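Local coordinates for kelch-like protein 7 (PDB 3II7), which serves as the substrate-specific adapter of a BTB-CUL3-RBX1 E3 ubiquitin ligase, of which this chain is the kelch-repeat domain, at residues A[197-202]-A[243-248]; A[232-237]-A[273-278]; A[247-252]-A[267-272]. One frame throughout, in Å; residues are numbered along the deposited sequence.

Contact 1: residues A[197-202]-A[243-248]; sequences VFVKDK and CAAVGS. With EDO (1,2-ethanediol), chain F.
Val199 spreads its two methyl groups over the turn and strand end of 243-248. CG2 sits 3.6 Å from Ala245 CB, while CG1, anti to the backbone N of its own residue (chi1 -172°), reaches along the chain to within 3.4 Å of Gly247 O. Two residues earlier, Val197 points the same way and packs with one branch: its CG1 lies 3.9 Å from Ala244 CA, and its CB is 4.1 Å from Ala245 CB. This is the tight part of the contact. Strands 195-199 and 242-246 are the innermost strands of two successive blades of the kelch beta-propeller. They run nearly parallel, 18° apart, with axes 6.8 Å from each other, too far for backbone pairing, and no hydrogen bond joins the two segments directly. Valine and alanine, compact and apolar, fill so narrow a space without needing polar partners. Val250 of the adjoining strand packs on both Val197 and Ala245 and extends the apolar layer.

The other side is looser and polar. Here a 1,2-ethanediol, probably from the crystallisation liquor, spans the blades: Phe198 N donates to its O1 at 2.9 Å, nearly straight at 175°, and Ala245 N donates to its O2 at 2.9 Å. At the exposed end Gly247 accommodates the positive phi of the turn. On the other segment, Lys200 takes no part in this packing and forms a salt bridge with Glu271. The chemistry implies blades held here mainly by close apolar packing, while in this crystal the diol takes up two backbone N-H groups.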
loop_
_atom_site.group_PDB
_atom_site.type_symbol
_atom_site.label_atom_id
_atom_site.label_comp_id
_atom_site.label_asym_id
_atom_site.label_seq_id
_atom_site.Cartn_x
_atom_site.Cartn_y
_atom_site.Cartn_z
ATOM N N VAL A 197 -2.547 7.323 -0.037
ATOM C CA VAL A 197 -3.438 7.408 1.110
ATOM C C VAL A 197 -4.545 8.387 0.885
ATOM O O VAL A 197 -4.333 9.472 0.329
ATOM C CB VAL A 197 -2.655 7.746 2.419
ATOM C CG1 VAL A 197 -1.632 6.647 2.733
ATOM C CG2 VAL A 197 -1.970 9.128 2.313
ATOM N N PHE A 198 -5.725 8.024 1.366
ATOM C CA PHE A 198 -6.928 8.869 1.262
ATOM C C PHE A 198 -7.126 9.631 2.583
ATOM O O PHE A 198 -7.225 9.010 3.661
ATOM C CB PHE A 198 -8.134 7.982 1.007
ATOM C CG PHE A 198 -9.453 8.710 1.003
ATOM C CD1 PHE A 198 -9.637 9.837 0.221
ATOM C CD2 PHE A 198 -10.514 8.242 1.759
ATOM C CE1 PHE A 198 -10.850 10.488 0.192
ATOM C CE2 PHE A 198 -11.729 8.888 1.730
ATOM C CZ PHE A 198 -11.896 10.019 0.951
ATOM N N VAL A 199 -7.161 10.963 2.488
ATOM C CA VAL A 199 -7.429 11.816 3.634
ATOM C C VAL A 199 -8.468 12.836 3.237
ATOM O O VAL A 199 -8.198 13.730 2.423
ATOM C CB VAL A 199 -6.200 12.543 4.143
ATOM C CG1 VAL A 199 -6.539 13.255 5.470
ATOM C CG2 VAL A 199 -5.043 11.601 4.336
ATOM N N LYS A 200 -9.665 12.672 3.826
ATOM C CA LYS A 200 -10.804 13.619 3.706
ATOM C C LYS A 200 -11.455 13.586 2.315
ATOM O O LYS A 200 -12.553 13.048 2.146
ATOM C CB LYS A 200 -10.412 15.053 4.095
ATOM C CG LYS A 200 -11.591 16.036 4.119
ATOM C CD LYS A 200 -11.137 17.483 3.931
ATOM C CE LYS A 200 -10.323 18.000 5.098
ATOM N NZ LYS A 200 -9.779 19.391 4.803
ATOM N N ASP A 201 -10.824 14.227 1.348
ATOM C CA ASP A 201 -11.398 14.370 0.020
ATOM C C ASP A 201 -10.301 14.374 -1.025
ATOM O O ASP A 201 -10.519 14.803 -2.187
ATOM C CB ASP A 201 -12.226 15.679 -0.057
ATOM C CG ASP A 201 -11.412 16.929 0.319
ATOM O OD1 ASP A 201 -10.213 16.795 0.654
ATOM O OD2 ASP A 201 -11.970 18.041 0.306
ATOM N N LYS A 202 -9.138 13.853 -0.618
ATOM C CA LYS A 202 -7.926 13.911 -1.423
ATOM C C LYS A 202 -7.154 12.616 -1.287
ATOM O O LYS A 202 -7.152 12.001 -0.232
ATOM C CB LYS A 202 -7.033 15.067 -0.966
ATOM C CG LYS A 202 -7.573 16.442 -1.249
ATOM C CD LYS A 202 -6.781 17.513 -0.479
ATOM C CE LYS A 202 -7.583 18.800 -0.346
ATOM N NZ LYS A 202 -6.788 19.924 0.246
ATOM N N CYS A 243 3.841 4.137 4.070
ATOM C CA CYS A 243 3.055 5.301 4.478
ATOM C C CYS A 243 1.657 4.884 4.926
ATOM O O CYS A 243 1.068 3.998 4.272
ATOM C CB CYS A 243 2.834 6.200 3.233
ATOM S SG CYS A 243 4.282 6.995 2.529
ATOM N N ALA A 244 1.085 5.593 5.887
ATOM C CA ALA A 244 -0.315 5.424 6.244
ATOM C C ALA A 244 -0.841 6.685 6.894
ATOM O O ALA A 244 -0.102 7.378 7.574
ATOM C CB ALA A 244 -0.499 4.212 7.218
ATOM N N ALA A 245 -2.130 6.956 6.715
ATOM C CA ALA A 245 -2.748 8.116 7.305
ATOM C C ALA A 245 -3.709 7.729 8.411
ATOM O O ALA A 245 -4.474 6.737 8.287
ATOM C CB ALA A 245 -3.495 8.938 6.225
ATOM N N VAL A 246 -3.647 8.490 9.518
ATOM C CA VAL A 246 -4.611 8.383 10.597
ATOM C C VAL A 246 -5.071 9.806 10.888
ATOM O O VAL A 246 -4.241 10.698 11.188
ATOM C CB VAL A 246 -4.043 7.761 11.853
ATOM C CG1 VAL A 246 -5.100 7.764 12.995
ATOM C CG2 VAL A 246 -3.574 6.334 11.591
ATOM N N GLY A 247 -6.363 10.026 10.777
ATOM C CA GLY A 247 -6.899 11.358 10.923
ATOM C C GLY A 247 -6.341 12.248 9.825
ATOM O O GLY A 247 -6.340 11.866 8.615
ATOM N N SER A 248 -5.861 13.423 10.232
ATOM C CA SER A 248 -5.369 14.395 9.272
ATOM C C SER A 248 -3.850 14.264 9.042
ATOM O O SER A 248 -3.274 15.035 8.288
ATOM C CB SER A 248 -5.702 15.801 9.719
ATOM O OG SER A 248 -5.161 16.071 10.990
HETATM C C1 EDO F . -5.886 6.090 4.158
HETATM O O1 EDO F . -5.856 5.509 2.818
HETATM C C2 EDO F . -5.144 5.209 5.166
HETATM O O2 EDO F . -3.713 5.234 4.993
#

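Contact 2: residues A[232-237]-A[273-278]; sequences SPMPWK and DKWVAN. With EDO (1,2-ethanediol), chain J; EDO (1,2-ethanediol), chain Z.
Ser232 meets Asp273 through both backbone and side chain. Its N donates to Asp273 OD1 at 3.0 Å, on the syn lone pair, and its OG lies 2.9 Å from OD2 of the same carboxylate; OD1 also takes a hydrogen bond from Tyr268 OH. Ser232 O in turn accepts from Trp275 NE1 at 2.9 Å. That oxygen lies close to the indole plane, but the bond is bent (141° at the hydrogen) and the donor stands above the carbonyl plane. Pro233 brings its own carbonyl oxygen obliquely to Trp275 CD1. Next, Met234 lays its CG over a face of the indole, 3.6 Å from the centroid of the six-membered ring in a CH-pi contact, with SD farther out in an oblique Met-aromatic approach. Pro235 follows with CD 3.7 Å from Trp275 CB, the two side chains crossing at about a right angle, and its CG reaches toward Ala277 CB. The loop leading from one blade to the next thus packs against the outermost strand, 274-278, of the blade it leads into. Tryptophan suits this place because one side chain offers both an N-H donor and a broad apolar face; the chemistry implies that its indole is probably held by a single bent hydrogen bond at its edge and by Met234 CG over one face.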
loop_
_atom_site.group_PDB
_atom_site.type_symbol
_atom_site.label_atom_id
_atom_site.label_comp_id
_atom_site.label_asym_id
_atom_site.label_seq_id
_atom_site.Cartn_x
_atom_site.Cartn_y
_atom_site.Cartn_z
ATOM N N SER A 232 3.888 20.263 -0.302
ATOM C CA SER A 232 5.260 20.367 0.184
ATOM C C SER A 232 5.938 19.014 0.138
ATOM O O SER A 232 5.307 17.979 0.421
ATOM C CB SER A 232 5.299 20.886 1.631
ATOM O OG SER A 232 4.983 22.283 1.690
ATOM N N PRO A 233 7.248 19.008 -0.179
ATOM C CA PRO A 233 7.964 17.743 -0.252
ATOM C C PRO A 233 8.393 17.215 1.081
ATOM O O PRO A 233 8.523 17.988 2.064
ATOM C CB PRO A 233 9.193 18.089 -1.094
ATOM C CG PRO A 233 9.447 19.545 -0.792
ATOM C CD PRO A 233 8.088 20.144 -0.614
ATOM N N MET A 234 8.634 15.898 1.134
ATOM C CA MET A 234 9.202 15.264 2.303
ATOM C C MET A 234 10.601 15.780 2.543
ATOM O O MET A 234 11.308 16.111 1.596
ATOM C CB MET A 234 9.305 13.741 2.115
ATOM C CG MET A 234 8.011 12.994 2.095
ATOM S SD MET A 234 8.348 11.205 1.953
ATOM C CE MET A 234 8.684 11.197 0.238
ATOM N N PRO A 235 11.040 15.785 3.823
ATOM C CA PRO A 235 12.445 16.151 4.140
ATOM C C PRO A 235 13.508 15.085 3.776
ATOM O O PRO A 235 14.711 15.297 4.019
ATOM C CB PRO A 235 12.411 16.401 5.646
ATOM C CG PRO A 235 11.251 15.706 6.144
ATOM C CD PRO A 235 10.235 15.607 5.031
ATOM N N TRP A 236 13.075 13.982 3.157
ATOM C CA TRP A 236 13.909 12.827 2.886
ATOM C C TRP A 236 13.639 12.416 1.450
ATOM O O TRP A 236 12.469 12.345 1.031
ATOM C CB TRP A 236 13.490 11.700 3.819
ATOM C CG TRP A 236 14.187 10.366 3.629
ATOM C CD1 TRP A 236 15.426 9.986 4.131
ATOM C CD2 TRP A 236 13.656 9.220 2.986
ATOM N NE1 TRP A 236 15.685 8.691 3.795
ATOM C CE2 TRP A 236 14.628 8.194 3.083
ATOM C CE3 TRP A 236 12.459 8.954 2.293
ATOM C CZ2 TRP A 236 14.425 6.930 2.547
ATOM C CZ3 TRP A 236 12.275 7.686 1.754
ATOM C CH2 TRP A 236 13.256 6.701 1.886
ATOM N N LYS A 237 14.689 12.118 0.720
ATOM C CA LYS A 237 14.564 11.669 -0.689
ATOM C C LYS A 237 15.120 10.267 -0.831
ATOM O O LYS A 237 16.322 10.066 -0.730
ATOM C CB LYS A 237 15.338 12.613 -1.598
ATOM C CG LYS A 237 15.141 12.364 -3.056
ATOM C CD LYS A 237 15.522 13.571 -3.904
ATOM C CE LYS A 237 15.220 13.336 -5.335
ATOM N NZ LYS A 237 15.658 14.530 -6.181
ATOM N N ASP A 273 -0.092 21.637 5.547
ATOM C CA ASP A 273 0.920 21.341 4.522
ATOM C C ASP A 273 2.362 21.458 5.073
ATOM O O ASP A 273 3.261 22.042 4.431
ATOM C CB ASP A 273 0.704 22.238 3.291
ATOM C CG ASP A 273 1.684 21.953 2.172
ATOM O OD1 ASP A 273 1.994 20.769 1.927
ATOM O OD2 ASP A 273 2.145 22.910 1.525
ATOM N N LYS A 274 2.581 20.840 6.240
ATOM C CA LYS A 274 3.869 20.861 6.919
ATOM C C LYS A 274 4.340 19.462 7.190
ATOM O O LYS A 274 3.600 18.655 7.774
ATOM C CB LYS A 274 3.793 21.639 8.236
ATOM C CG LYS A 274 3.508 23.116 8.061
ATOM C CD LYS A 274 3.527 23.872 9.397
ATOM N N TRP A 275 5.591 19.192 6.777
ATOM C CA TRP A 275 6.304 17.979 7.151
ATOM C C TRP A 275 7.251 18.230 8.304
ATOM O O TRP A 275 7.896 19.299 8.376
ATOM C CB TRP A 275 7.154 17.484 6.003
ATOM C CG TRP A 275 6.431 16.856 4.903
ATOM C CD1 TRP A 275 6.044 17.436 3.739
ATOM C CD2 TRP A 275 6.069 15.495 4.813
ATOM N NE1 TRP A 275 5.438 16.518 2.927
ATOM C CE2 TRP A 275 5.422 15.314 3.567
ATOM C CE3 TRP A 275 6.215 14.398 5.664
ATOM C CZ2 TRP A 275 4.920 14.088 3.161
ATOM C CZ3 TRP A 275 5.739 13.199 5.270
ATOM C CH2 TRP A 275 5.091 13.031 4.019
ATOM N N VAL A 276 7.374 17.232 9.173
ATOM C CA VAL A 276 8.488 17.179 10.143
ATOM C C VAL A 276 9.093 15.770 10.139
ATOM O O VAL A 276 8.387 14.791 9.867
ATOM C CB VAL A 276 8.039 17.567 11.587
ATOM C CG1 VAL A 276 7.425 18.982 11.621
ATOM C CG2 VAL A 276 7.067 16.535 12.183
ATOM N N ALA A 277 10.397 15.682 10.400
ATOM C CA ALA A 277 11.028 14.427 10.738
ATOM C C ALA A 277 11.068 14.377 12.276
ATOM O O ALA A 277 11.521 15.345 12.926
ATOM C CB ALA A 277 12.443 14.327 10.139
ATOM N N ASN A 278 10.567 13.290 12.858
ATOM C CA ASN A 278 10.471 13.183 14.302
ATOM C C ASN A 278 11.734 12.563 14.862
ATOM O O ASN A 278 11.916 11.343 14.792
ATOM C CB ASN A 278 9.235 12.368 14.702
ATOM C CG ASN A 278 8.976 12.388 16.197
ATOM O OD1 ASN A 278 9.912 12.484 17.010
ATOM N ND2 ASN A 278 7.712 12.286 16.575
HETATM C C1 EDO J . 18.160 12.132 2.580
HETATM O O1 EDO J . 17.296 12.925 1.769
HETATM C C2 EDO J . 18.258 10.755 1.980
HETATM O O2 EDO J . 18.730 10.827 0.631
HETATM C C1 EDO Z . 12.827 18.173 8.970
HETATM O O1 EDO Z . 14.010 17.502 8.512
HETATM C C2 EDO Z . 12.912 18.342 10.479
HETATM O O2 EDO Z . 11.615 18.183 11.044
#

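Contact 3: residues A[247-252]-A[267-272]; sequences GSIVYV and EYNTET
Ser248 O accepts two hydrogen bonds from one residue, Thr270, where the hairpin of strands 249-254 and 264-269 in a kelch propeller blade reaches its open end. Thr270 OG1 donates at 2.7 Å and Thr270 N at 3.1 Å, the latter almost in line with the carbonyl bond (169°). The hydroxyl can join the amide because OG1 stands between the backbone N and the carbonyl carbon (chi1 59°), which also turns CG2 toward Val250 CG2, 3.8 Å away. A valine for Thr270 would probably leave Ser248 O with the amide bond alone and a methyl set against the carbonyl oxygen.

Val250 and Tyr268 form an antiparallel hydrogen-bonded pair, Val250 N to Tyr268 O at 2.9 Å and Tyr268 N to Val250 O at 2.8 Å. Branched Val250 suits this buried face, where its CB packs on Tyr268 CB. On the other face, Ile249 bends CD1 across to the partner strand, 3.7 Å from Asn269 CA, and its CG2 sits over one face of the Tyr251 ring, toward the rim. Glu267 crosses that tyrosine with OE1 near CE1, the carboxylate 19° from the ring plane; Tyr34 OH and Asn278 ND2 hold its two oxygens, which suits a buried acid. Asn269 suits its place, its short amide closing an Asx turn: OD1 accepts from Glu271 N at 2.9 Å and from a water hydrogen-bonded to Ser248 OG.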
loop_
_atom_site.group_PDB
_atom_site.type_symbol
_atom_site.label_atom_id
_atom_site.label_comp_id
_atom_site.label_asym_id
_atom_site.label_seq_id
_atom_site.Cartn_x
_atom_site.Cartn_y
_atom_site.Cartn_z
ATOM N N GLY A 247 -6.363 10.026 10.777
ATOM C CA GLY A 247 -6.899 11.358 10.923
ATOM C C GLY A 247 -6.341 12.248 9.825
ATOM O O GLY A 247 -6.340 11.866 8.615
ATOM N N SER A 248 -5.861 13.423 10.232
ATOM C CA SER A 248 -5.369 14.395 9.272
ATOM C C SER A 248 -3.850 14.264 9.042
ATOM O O SER A 248 -3.274 15.035 8.288
ATOM C CB SER A 248 -5.702 15.801 9.719
ATOM O OG SER A 248 -5.161 16.071 10.990
ATOM N N ILE A 249 -3.201 13.294 9.693
ATOM C CA ILE A 249 -1.738 13.149 9.599
ATOM C C ILE A 249 -1.331 11.948 8.749
ATOM O O ILE A 249 -1.889 10.840 8.907
ATOM C CB ILE A 249 -1.064 12.990 10.986
ATOM C CG1 ILE A 249 -1.540 14.067 11.933
ATOM C CG2 ILE A 249 0.481 12.972 10.853
ATOM C CD1 ILE A 249 -1.228 15.527 11.479
ATOM N N VAL A 250 -0.373 12.168 7.849
ATOM C CA VAL A 250 0.238 11.080 7.082
ATOM C C VAL A 250 1.579 10.736 7.709
ATOM O O VAL A 250 2.413 11.616 7.919
ATOM C CB VAL A 250 0.461 11.435 5.611
ATOM C CG1 VAL A 250 1.118 10.222 4.871
ATOM C CG2 VAL A 250 -0.891 11.856 4.950
ATOM N N TYR A 251 1.769 9.448 8.007
ATOM C CA TYR A 251 2.982 8.948 8.668
ATOM C C TYR A 251 3.787 8.141 7.681
ATOM O O TYR A 251 3.250 7.224 7.067
ATOM C CB TYR A 251 2.627 8.062 9.887
ATOM C CG TYR A 251 1.841 8.781 10.933
ATOM C CD1 TYR A 251 2.468 9.418 11.997
ATOM C CD2 TYR A 251 0.460 8.864 10.846
ATOM C CE1 TYR A 251 1.726 10.121 12.967
ATOM C CE2 TYR A 251 -0.284 9.550 11.808
ATOM C CZ TYR A 251 0.349 10.184 12.853
ATOM O OH TYR A 251 -0.388 10.888 13.780
ATOM N N VAL A 252 5.058 8.491 7.514
ATOM C CA VAL A 252 6.018 7.671 6.737
ATOM C C VAL A 252 6.872 6.964 7.792
ATOM O O VAL A 252 7.673 7.595 8.515
ATOM C CB VAL A 252 6.881 8.485 5.804
ATOM C CG1 VAL A 252 7.809 7.578 4.987
ATOM C CG2 VAL A 252 5.991 9.364 4.856
ATOM N N GLU A 267 6.239 12.926 9.498
ATOM C CA GLU A 267 4.826 13.192 9.750
ATOM C C GLU A 267 4.408 14.383 8.916
ATOM O O GLU A 267 5.081 15.408 8.914
ATOM C CB GLU A 267 4.594 13.490 11.215
ATOM C CG GLU A 267 5.071 12.421 12.141
ATOM C CD GLU A 267 4.903 12.811 13.591
ATOM O OE1 GLU A 267 3.752 12.963 14.038
ATOM O OE2 GLU A 267 5.910 12.914 14.289
ATOM N N TYR A 268 3.293 14.233 8.202
ATOM C CA TYR A 268 2.745 15.302 7.347
ATOM C C TYR A 268 1.377 15.728 7.854
ATOM O O TYR A 268 0.464 14.893 7.946
ATOM C CB TYR A 268 2.631 14.829 5.907
ATOM C CG TYR A 268 2.078 15.873 4.931
ATOM C CD1 TYR A 268 2.744 17.063 4.699
ATOM C CD2 TYR A 268 0.873 15.656 4.258
ATOM C CE1 TYR A 268 2.235 18.005 3.818
ATOM C CE2 TYR A 268 0.369 16.557 3.379
ATOM C CZ TYR A 268 1.044 17.754 3.158
ATOM O OH TYR A 268 0.476 18.669 2.301
ATOM N N ASN A 269 1.235 17.013 8.163
ATOM C CA ASN A 269 -0.049 17.552 8.567
ATOM C C ASN A 269 -0.774 18.062 7.316
ATOM O O ASN A 269 -0.399 19.089 6.751
ATOM C CB ASN A 269 0.152 18.673 9.581
ATOM C CG ASN A 269 -1.145 19.194 10.125
ATOM O OD1 ASN A 269 -2.154 19.189 9.432
ATOM N ND2 ASN A 269 -1.112 19.730 11.340
ATOM N N THR A 270 -1.791 17.323 6.874
ATOM C CA THR A 270 -2.486 17.628 5.618
ATOM C C THR A 270 -3.210 18.980 5.676
ATOM O O THR A 270 -3.449 19.590 4.650
ATOM C CB THR A 270 -3.491 16.534 5.234
ATOM O OG1 THR A 270 -4.464 16.378 6.269
ATOM C CG2 THR A 270 -2.794 15.189 4.953
ATOM N N GLU A 271 -3.560 19.435 6.881
ATOM C CA GLU A 271 -4.306 20.690 7.036
ATOM C C GLU A 271 -3.450 21.922 6.959
ATOM O O GLU A 271 -3.941 22.978 6.572
ATOM C CB GLU A 271 -5.070 20.681 8.365
ATOM C CG GLU A 271 -6.124 19.605 8.428
ATOM C CD GLU A 271 -7.358 19.994 7.615
ATOM O OE1 GLU A 271 -7.997 20.999 7.989
ATOM O OE2 GLU A 271 -7.687 19.319 6.610
ATOM N N THR A 272 -2.170 21.793 7.339
ATOM C CA THR A 272 -1.206 22.914 7.322
ATOM C C THR A 272 -0.131 22.792 6.212
ATOM O O THR A 272 0.664 23.746 5.982
ATOM C CB THR A 272 -0.512 23.038 8.676
ATOM O OG1 THR A 272 0.285 21.881 8.901
ATOM C CG2 THR A 272 -1.564 23.202 9.806
HETATM O O HOH W 1 -4.150 18.396 11.256
#

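Overall arrangement
All three contacts involve the blade built from strands 242-246, 249-254, 264-269 and 274-278. Contact 3 lies within it, pairing the two middle strands by backbone hydrogen bonds. Contacts 1 and 2 instead bring the preceding blade and the loop after it against this blade's innermost and outermost strands. Contact 1, nearest the chain's centre, and contact 3 are partly buried; contact 2 is a surface contact. The chemistry shifts accordingly, from methyl packing in contact 1, through backbone pairing in contact 3, to a mix of polar bonds and packing round an indole in contact 2. Contacts 1 and 3 share Gly247 and Ser248, whereas contacts 2 and 3 are joined by the pairing of neighbouring strands 264-269 and 274-278.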